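Local structure of diaminopimelate decarboxylase (Methanocaldococcus jannaschii, 1TUF) at residues A[323-328]-A[355-360]; A[398-403]-A[413-418]; A[49-54]-A[270-275]. The protein catalyses the pyridoxal phosphate-dependent decarboxylation of meso-diaminopimelate to L-lysine, the last step of this route of lysine biosynthesis. All coordinates share one frame; numbering follows the deposited sequence.

Contact 1: residues A[323-328]-A[355-360]; sequences GMNDMM and GGLCES. With AZ1 (azelaic acid), chain D.
Leu357 sets its isobutyl group against Met324 and Asn325: CD1 lies 3.3 Å from Met324 CG, the two chains crossing at about a right angle, and CD2 comes to 4.1 Å from Asn325 OD1. With Met324 CG between the backbone N and the carbonyl carbon (chi1 73°) and the chain extended at chi2, SD comes to 3.9 Å from Glu359 CG. Flexible, unbranched methionine suits this place, touching a leucine with CG and a glutamate's aliphatic part with SD. Gly323 CA and Gly355 CA stand 4.1 Å apart, a closeness that the absence of side chains permits.

The main polar partners lie within 323-328 or outside both segments. Gly323 N donates to Asp326 OD2 (2.9 Å), across the turn that contains Met324, while Asp362 accepts from Leu357 N and, weakly, from Met324 N. Glu359 bends at chi2 (60°), which carries its carboxylate away from the methionine; OE1 is hydrogen-bonded to Tyr395, and OE2 merely packs against azelaic acid, 3.2 Å from C3. Arg329 NE of the second subunit hydrogen-bonds this ligand. The 355-360 loop, which carries Cys358, the predicted proton donor, forms part of the composite active site at the dimer interface, as in class-II decarboxylases.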
# COMPACT_ATOMS: atom_id res chain seq x y z
N GLY A 323 -6.60 -2.08 10.62
CA GLY A 323 -6.86 -1.14 9.56
C GLY A 323 -6.27 -1.57 8.24
O GLY A 323 -5.68 -2.64 8.13
N MET A 324 -6.43 -0.72 7.23
CA MET A 324 -5.92 -1.02 5.91
C MET A 324 -4.40 -1.09 5.87
O MET A 324 -3.84 -1.75 5.00
CB MET A 324 -6.42 0.03 4.92
CG MET A 324 -5.74 1.39 5.07
SD MET A 324 -6.57 2.61 4.04
CE MET A 324 -5.67 2.46 2.45
N ASN A 325 -3.72 -0.42 6.80
CA ASN A 325 -2.26 -0.47 6.78
C ASN A 325 -1.81 -1.88 7.13
O ASN A 325 -0.79 -2.36 6.63
CB ASN A 325 -1.65 0.51 7.80
CG ASN A 325 -1.98 0.13 9.22
OD1 ASN A 325 -3.13 0.24 9.64
ND2 ASN A 325 -0.98 -0.33 9.97
N ASP A 326 -2.58 -2.55 7.98
CA ASP A 326 -2.26 -3.92 8.38
C ASP A 326 -2.56 -4.90 7.25
O ASP A 326 -1.80 -5.84 7.01
CB ASP A 326 -3.08 -4.34 9.60
CG ASP A 326 -2.88 -3.41 10.78
OD1 ASP A 326 -1.72 -3.15 11.15
OD2 ASP A 326 -3.90 -2.97 11.36
N MET A 327 -3.68 -4.69 6.57
CA MET A 327 -4.12 -5.57 5.48
C MET A 327 -4.77 -4.68 4.41
O MET A 327 -5.89 -4.21 4.57
CB MET A 327 -5.10 -6.59 6.05
CG MET A 327 -5.09 -7.94 5.37
SD MET A 327 -6.00 -7.92 3.84
CE MET A 327 -7.66 -8.23 4.45
N MET A 328 -4.04 -4.44 3.33
CA MET A 328 -4.48 -3.56 2.25
C MET A 328 -5.48 -4.06 1.22
O MET A 328 -6.12 -3.25 0.54
CB MET A 328 -3.24 -3.07 1.50
CG MET A 328 -2.34 -2.14 2.31
SD MET A 328 -3.05 -0.48 2.51
CE MET A 328 -2.65 0.25 0.90
N GLY A 355 -11.73 0.19 9.67
CA GLY A 355 -10.56 0.38 10.51
C GLY A 355 -10.53 1.77 11.11
O GLY A 355 -11.52 2.50 11.04
N GLY A 356 -9.40 2.15 11.70
CA GLY A 356 -9.29 3.46 12.31
C GLY A 356 -8.52 4.49 11.51
O GLY A 356 -8.21 5.56 12.04
N LEU A 357 -8.20 4.19 10.26
CA LEU A 357 -7.46 5.14 9.43
C LEU A 357 -8.35 6.21 8.84
O LEU A 357 -9.48 5.94 8.45
CB LEU A 357 -6.73 4.43 8.29
CG LEU A 357 -5.63 3.43 8.63
CD1 LEU A 357 -4.62 3.38 7.50
CD2 LEU A 357 -4.93 3.86 9.90
N CYS A 358 -7.82 7.42 8.76
CA CYS A 358 -8.57 8.54 8.20
C CYS A 358 -8.58 8.51 6.69
O CYS A 358 -8.17 9.46 6.03
CB CYS A 358 -8.00 9.86 8.69
SG CYS A 358 -9.10 10.64 9.86
N GLU A 359 -9.09 7.40 6.16
CA GLU A 359 -9.17 7.18 4.73
C GLU A 359 -10.51 6.52 4.51
O GLU A 359 -10.82 5.51 5.12
CB GLU A 359 -8.03 6.25 4.32
CG GLU A 359 -7.79 6.09 2.85
CD GLU A 359 -7.46 7.40 2.15
OE1 GLU A 359 -6.54 8.12 2.61
OE2 GLU A 359 -8.11 7.70 1.13
N SER A 360 -11.33 7.10 3.64
CA SER A 360 -12.65 6.55 3.38
C SER A 360 -12.64 5.09 2.91
O SER A 360 -13.52 4.31 3.27
CB SER A 360 -13.37 7.42 2.34
OG SER A 360 -12.62 7.50 1.15
C AZ1 D . -10.19 11.02 2.81
C2 AZ1 D . -8.88 10.76 2.04
C3 AZ1 D . -8.07 10.84 0.72
C4 AZ1 D . -6.63 10.41 0.37
C5 AZ1 D . -6.21 9.85 -1.01
C6 AZ1 D . -4.70 9.85 -1.32
C7 AZ1 D . -3.94 10.00 -2.65
C8 AZ1 D . -4.56 9.78 -4.03
C9 AZ1 D . -5.23 10.99 -4.73
OXT AZ1 D . -10.32 10.68 4.11
O AZ1 D . -11.13 11.56 2.24
O2 AZ1 D . -6.60 10.96 -4.99
OXT2 AZ1 D . -4.49 11.95 -5.04

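Contact 2: residues A[398-403]-A[413-418]; sequences RGRPRM and LIRERE
Arg402 runs along the 413-418 segment. CB sits 3.8 Å from Arg415 O, and CG passes Arg417 N and Glu416 OE1. CD lies over one face of the Arg417 guanidinium, 3.4 Å from its NH1. With the chain extended from CG to NE (chi2 180°), NE reaches Glu416 OE1 at 2.8 Å in a salt bridge, while NH2 makes a weaker bond to OE2; guanidinium and carboxylate are nearly coplanar, 22° apart. Long arginine suits this place because its aliphatic part can lie along the neighbouring segment while its end reaches a carboxylate. Leu413 CD2 covers one face of the Arg402 guanidinium and Arg417 NH1 the opposite one. The two like charges are probably eased by Glu416 and by Phe28 O, which accepts from both arginines.

Farther along, Glu418 OE1 receives Arg400 N at 2.8 Å, and water 1 links Arg400 O, Arg415 NE and Glu416 O. In the strands, Met403 N bonds to Arg415 O at 2.9 Å, and Met403 O accepts from both Ile414 N (2.7 Å) and Arg415 N (3.0 Å). Two residues facing one make this a classic beta bulge, set in the antiparallel hairpin of strands 402-407 and 410-415.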
# COMPACT_ATOMS: atom_id res chain seq x y z
N ARG A 398 1.02 4.21 11.74
CA ARG A 398 0.60 3.03 12.50
C ARG A 398 1.63 1.92 12.26
O ARG A 398 2.03 1.68 11.13
CB ARG A 398 -0.77 2.56 12.04
CG ARG A 398 -1.96 3.28 12.68
CD ARG A 398 -3.26 2.63 12.20
NE ARG A 398 -4.40 2.83 13.11
CZ ARG A 398 -5.02 3.99 13.32
NH1 ARG A 398 -4.62 5.09 12.69
NH2 ARG A 398 -6.05 4.05 14.16
N GLY A 399 2.06 1.26 13.33
CA GLY A 399 3.03 0.20 13.17
C GLY A 399 2.41 -1.05 12.57
O GLY A 399 1.20 -1.24 12.65
N ARG A 400 3.23 -1.90 11.95
CA ARG A 400 2.70 -3.13 11.39
C ARG A 400 2.39 -4.09 12.52
O ARG A 400 3.11 -4.15 13.53
CB ARG A 400 3.69 -3.74 10.41
CG ARG A 400 3.68 -3.04 9.07
CD ARG A 400 5.02 -2.40 8.81
NE ARG A 400 5.79 -3.14 7.83
CZ ARG A 400 7.10 -3.01 7.68
NH1 ARG A 400 7.78 -2.18 8.46
NH2 ARG A 400 7.74 -3.70 6.75
N PRO A 401 1.31 -4.87 12.36
CA PRO A 401 0.84 -5.85 13.35
C PRO A 401 1.75 -7.02 13.69
O PRO A 401 2.69 -7.35 12.96
CB PRO A 401 -0.48 -6.31 12.74
CG PRO A 401 -0.17 -6.30 11.29
CD PRO A 401 0.58 -5.01 11.09
N ARG A 402 1.42 -7.65 14.81
CA ARG A 402 2.13 -8.82 15.30
C ARG A 402 1.64 -10.03 14.50
O ARG A 402 0.54 -10.01 13.94
CB ARG A 402 1.80 -9.05 16.77
CG ARG A 402 2.94 -8.79 17.72
CD ARG A 402 2.49 -9.05 19.13
NE ARG A 402 3.61 -9.08 20.07
CZ ARG A 402 3.50 -9.39 21.35
NH1 ARG A 402 2.31 -9.69 21.87
NH2 ARG A 402 4.58 -9.40 22.12
N MET A 403 2.46 -11.07 14.45
CA MET A 403 2.09 -12.30 13.75
C MET A 403 2.47 -13.52 14.57
O MET A 403 3.59 -13.62 15.06
CB MET A 403 2.77 -12.40 12.38
CG MET A 403 2.27 -11.44 11.33
SD MET A 403 2.24 -12.23 9.69
CE MET A 403 4.00 -12.58 9.41
N LEU A 413 5.24 -16.43 18.37
CA LEU A 413 5.23 -15.10 17.78
C LEU A 413 6.29 -15.11 16.68
O LEU A 413 7.48 -15.17 16.96
CB LEU A 413 5.56 -14.03 18.84
CG LEU A 413 5.44 -12.55 18.43
CD1 LEU A 413 4.08 -12.28 17.82
CD2 LEU A 413 5.64 -11.68 19.65
N ILE A 414 5.84 -15.07 15.43
CA ILE A 414 6.75 -15.09 14.30
C ILE A 414 7.05 -13.70 13.75
O ILE A 414 7.87 -13.54 12.85
CB ILE A 414 6.19 -15.98 13.17
CG1 ILE A 414 4.83 -15.46 12.72
CG2 ILE A 414 6.03 -17.41 13.69
CD1 ILE A 414 4.33 -16.12 11.45
N ARG A 415 6.35 -12.70 14.27
CA ARG A 415 6.59 -11.31 13.87
C ARG A 415 6.23 -10.38 15.02
O ARG A 415 5.09 -10.42 15.51
CB ARG A 415 5.77 -10.90 12.66
CG ARG A 415 6.17 -9.51 12.19
CD ARG A 415 5.19 -8.91 11.21
NE ARG A 415 5.54 -7.52 10.95
CZ ARG A 415 6.42 -7.12 10.04
NH1 ARG A 415 7.06 -8.00 9.28
NH2 ARG A 415 6.69 -5.82 9.89
N GLU A 416 7.18 -9.55 15.44
CA GLU A 416 6.92 -8.63 16.54
C GLU A 416 6.32 -7.32 16.01
O GLU A 416 6.65 -6.89 14.91
CB GLU A 416 8.23 -8.35 17.29
CG GLU A 416 8.10 -7.48 18.52
CD GLU A 416 7.03 -7.96 19.48
OE1 GLU A 416 5.84 -7.71 19.21
OE2 GLU A 416 7.38 -8.60 20.51
N ARG A 417 5.43 -6.70 16.78
CA ARG A 417 4.82 -5.45 16.32
C ARG A 417 5.79 -4.28 16.45
O ARG A 417 6.75 -4.34 17.22
CB ARG A 417 3.54 -5.13 17.09
CG ARG A 417 3.71 -4.92 18.58
CD ARG A 417 2.54 -4.13 19.15
NE ARG A 417 1.26 -4.80 18.92
CZ ARG A 417 0.79 -5.80 19.66
NH1 ARG A 417 1.50 -6.25 20.70
NH2 ARG A 417 -0.38 -6.35 19.37
N GLU A 418 5.54 -3.23 15.69
CA GLU A 418 6.38 -2.04 15.71
C GLU A 418 5.87 -1.01 16.71
O GLU A 418 4.67 -0.77 16.82
CB GLU A 418 6.44 -1.42 14.32
CG GLU A 418 7.12 -2.28 13.28
CD GLU A 418 7.08 -1.65 11.90
OE1 GLU A 418 5.96 -1.33 11.43
OE2 GLU A 418 8.16 -1.48 11.29
O HOH W 1 5.66 -5.32 12.77
O HOH W 2 -0.16 -5.66 16.66

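Contact 3: residues A[49-54]-A[270-275]; sequences EAFKRW and AIINTM
Ile272 lies at the centre of the contact, its CG2 methyl 3.4 Å above the middle of the Arg53 guanidinium. Around the edge of that same group Asn273 brings its amide oxygen: Arg53 NH2 donates to OD1 at 2.7 Å, nearly along the C=O axis, and NH1 adds a weak bond to the same atom. Thus one helix turn offers a methyl to the face of the cation and an acceptor to its rim. The other branch of Ile272 reaches inward, its CD1 coming to 4.2 Å from Phe51 CD1. Beside it, Met275 bends at chi2 and chi3 so that CE touches Trp54 CH2 at 3.4 Å; its sulfur stands oblique to the indole, 5.3 Å from the centroid of the six-membered ring, in a Met-aromatic contact.

In the next shell, a type I beta turn from Phe51 to Trp54, closed by Trp54 N to Phe51 O at 2.8 Å, presents the arginine and the indole to helix 264-276. Arg53 is fully stretched, with CG anti to its own N (chi1 178°), and Glu57 forms a salt bridge with its NE. Phe51 stacks on Phe62 and, with Trp54 and Met275, packs on Leu287 of strand 286-289. The flat rings of Phe51 and Trp54, branched Ile272 and flexible Met275 suit this buried side, whereas arginine and asparagine suit the partly exposed margin.

The chemistry therefore changes across the contact, from aromatic and aliphatic packing at the barrel wall to a polar rim. There the neutral asparagine gives direction to the arginine's N-H groups, while Glu57, with a weak, long contribution from Asp269, probably helps to balance its charge.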
# COMPACT_ATOMS: atom_id res chain seq x y z
N GLU A 49 0.42 -34.00 -4.19
CA GLU A 49 -0.42 -35.16 -4.43
C GLU A 49 -1.11 -35.09 -5.78
O GLU A 49 -1.35 -36.11 -6.42
CB GLU A 49 -1.47 -35.28 -3.32
CG GLU A 49 -2.23 -36.59 -3.29
CD GLU A 49 -1.31 -37.79 -3.10
OE1 GLU A 49 -0.50 -37.78 -2.14
OE2 GLU A 49 -1.40 -38.74 -3.91
N ALA A 50 -1.42 -33.87 -6.22
CA ALA A 50 -2.11 -33.69 -7.49
C ALA A 50 -1.20 -33.67 -8.70
O ALA A 50 -1.65 -33.86 -9.83
CB ALA A 50 -2.94 -32.42 -7.45
N PHE A 51 0.09 -33.47 -8.48
CA PHE A 51 1.03 -33.42 -9.58
C PHE A 51 2.02 -34.58 -9.62
O PHE A 51 2.82 -34.68 -10.55
CB PHE A 51 1.79 -32.09 -9.55
CG PHE A 51 1.05 -30.95 -10.19
CD1 PHE A 51 1.24 -30.67 -11.54
CD2 PHE A 51 0.16 -30.17 -9.46
CE1 PHE A 51 0.56 -29.62 -12.15
CE2 PHE A 51 -0.53 -29.12 -10.06
CZ PHE A 51 -0.32 -28.84 -11.41
N LYS A 52 1.97 -35.44 -8.60
CA LYS A 52 2.88 -36.59 -8.55
C LYS A 52 2.80 -37.40 -9.83
O LYS A 52 3.71 -38.17 -10.16
CB LYS A 52 2.56 -37.49 -7.35
CG LYS A 52 3.27 -37.09 -6.06
CD LYS A 52 2.88 -38.02 -4.90
CE LYS A 52 3.54 -37.59 -3.60
NZ LYS A 52 3.07 -38.40 -2.44
N ARG A 53 1.70 -37.22 -10.55
CA ARG A 53 1.48 -37.91 -11.79
C ARG A 53 2.53 -37.55 -12.84
O ARG A 53 2.82 -38.33 -13.75
CB ARG A 53 0.08 -37.58 -12.31
CG ARG A 53 -0.27 -38.22 -13.64
CD ARG A 53 -1.61 -37.72 -14.14
NE ARG A 53 -1.77 -37.98 -15.56
CZ ARG A 53 -2.73 -37.45 -16.31
NH1 ARG A 53 -3.61 -36.62 -15.77
NH2 ARG A 53 -2.79 -37.75 -17.61
N TRP A 54 3.12 -36.36 -12.71
CA TRP A 54 4.12 -35.91 -13.67
C TRP A 54 5.46 -36.63 -13.59
O TRP A 54 6.16 -36.78 -14.59
CB TRP A 54 4.33 -34.39 -13.52
CG TRP A 54 5.25 -33.83 -14.56
CD1 TRP A 54 6.53 -33.43 -14.37
CD2 TRP A 54 4.96 -33.64 -15.94
NE1 TRP A 54 7.07 -33.00 -15.57
CE2 TRP A 54 6.13 -33.12 -16.55
CE3 TRP A 54 3.83 -33.86 -16.74
CZ2 TRP A 54 6.20 -32.82 -17.91
CZ3 TRP A 54 3.90 -33.56 -18.09
CH2 TRP A 54 5.08 -33.04 -18.67
N ALA A 270 -5.66 -30.58 -16.02
CA ALA A 270 -5.67 -29.69 -17.17
C ALA A 270 -4.29 -29.49 -17.78
O ALA A 270 -4.11 -29.60 -18.99
CB ALA A 270 -6.27 -28.34 -16.78
N ILE A 271 -3.31 -29.18 -16.93
CA ILE A 271 -1.95 -28.95 -17.42
C ILE A 271 -1.30 -30.24 -17.90
O ILE A 271 -0.86 -30.33 -19.05
CB ILE A 271 -1.06 -28.32 -16.32
CG1 ILE A 271 -1.55 -26.91 -16.00
CG2 ILE A 271 0.39 -28.28 -16.76
CD1 ILE A 271 -0.67 -26.15 -15.04
N ILE A 272 -1.23 -31.23 -17.00
CA ILE A 272 -0.61 -32.51 -17.31
C ILE A 272 -1.10 -33.09 -18.64
O ILE A 272 -0.28 -33.42 -19.50
CB ILE A 272 -0.87 -33.52 -16.16
CG1 ILE A 272 -0.09 -33.09 -14.92
CG2 ILE A 272 -0.47 -34.93 -16.58
CD1 ILE A 272 -0.39 -33.88 -13.67
N ASN A 273 -2.41 -33.19 -18.81
CA ASN A 273 -2.97 -33.73 -20.04
C ASN A 273 -2.52 -32.88 -21.24
O ASN A 273 -2.04 -33.41 -22.25
CB ASN A 273 -4.51 -33.78 -19.99
CG ASN A 273 -5.05 -34.77 -18.95
OD1 ASN A 273 -4.40 -35.76 -18.61
ND2 ASN A 273 -6.25 -34.52 -18.46
N THR A 274 -2.65 -31.56 -21.12
CA THR A 274 -2.25 -30.67 -22.22
C THR A 274 -0.78 -30.88 -22.59
O THR A 274 -0.42 -30.95 -23.77
CB THR A 274 -2.44 -29.21 -21.84
OG1 THR A 274 -3.81 -28.99 -21.47
CG2 THR A 274 -2.09 -28.31 -23.01
N MET A 275 0.05 -30.96 -21.56
CA MET A 275 1.48 -31.17 -21.72
C MET A 275 1.76 -32.46 -22.49
O MET A 275 2.46 -32.47 -23.50
CB MET A 275 2.14 -31.25 -20.33
CG MET A 275 2.21 -29.93 -19.58
SD MET A 275 3.66 -28.99 -20.07
CE MET A 275 4.90 -29.65 -18.93

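Contact 3 comes first along the chain, closing before contact 1 opens, and contact 2 follows. Contact 3 joins the last part of helix 37-51 and the turn at 51-54 to helix 264-276 on the outside of the TIM-like pyridoxal-binding barrel, across the chain's centre from the others: its centre is about 41 Å from that of contact 1 and about 39 Å from that of contact 2. Contacts 1 and 2 have centres about 16 Å apart and touch, Asp326 packing on Pro401 and Leu357 on Arg398. Their neighbouring strands, 316-320, 348-354, 402-407 and 410-415, belong to one mixed sheet. Contact 3 is thus packing within one chain, whereas contacts 1 and 2 lie where the subunits meet.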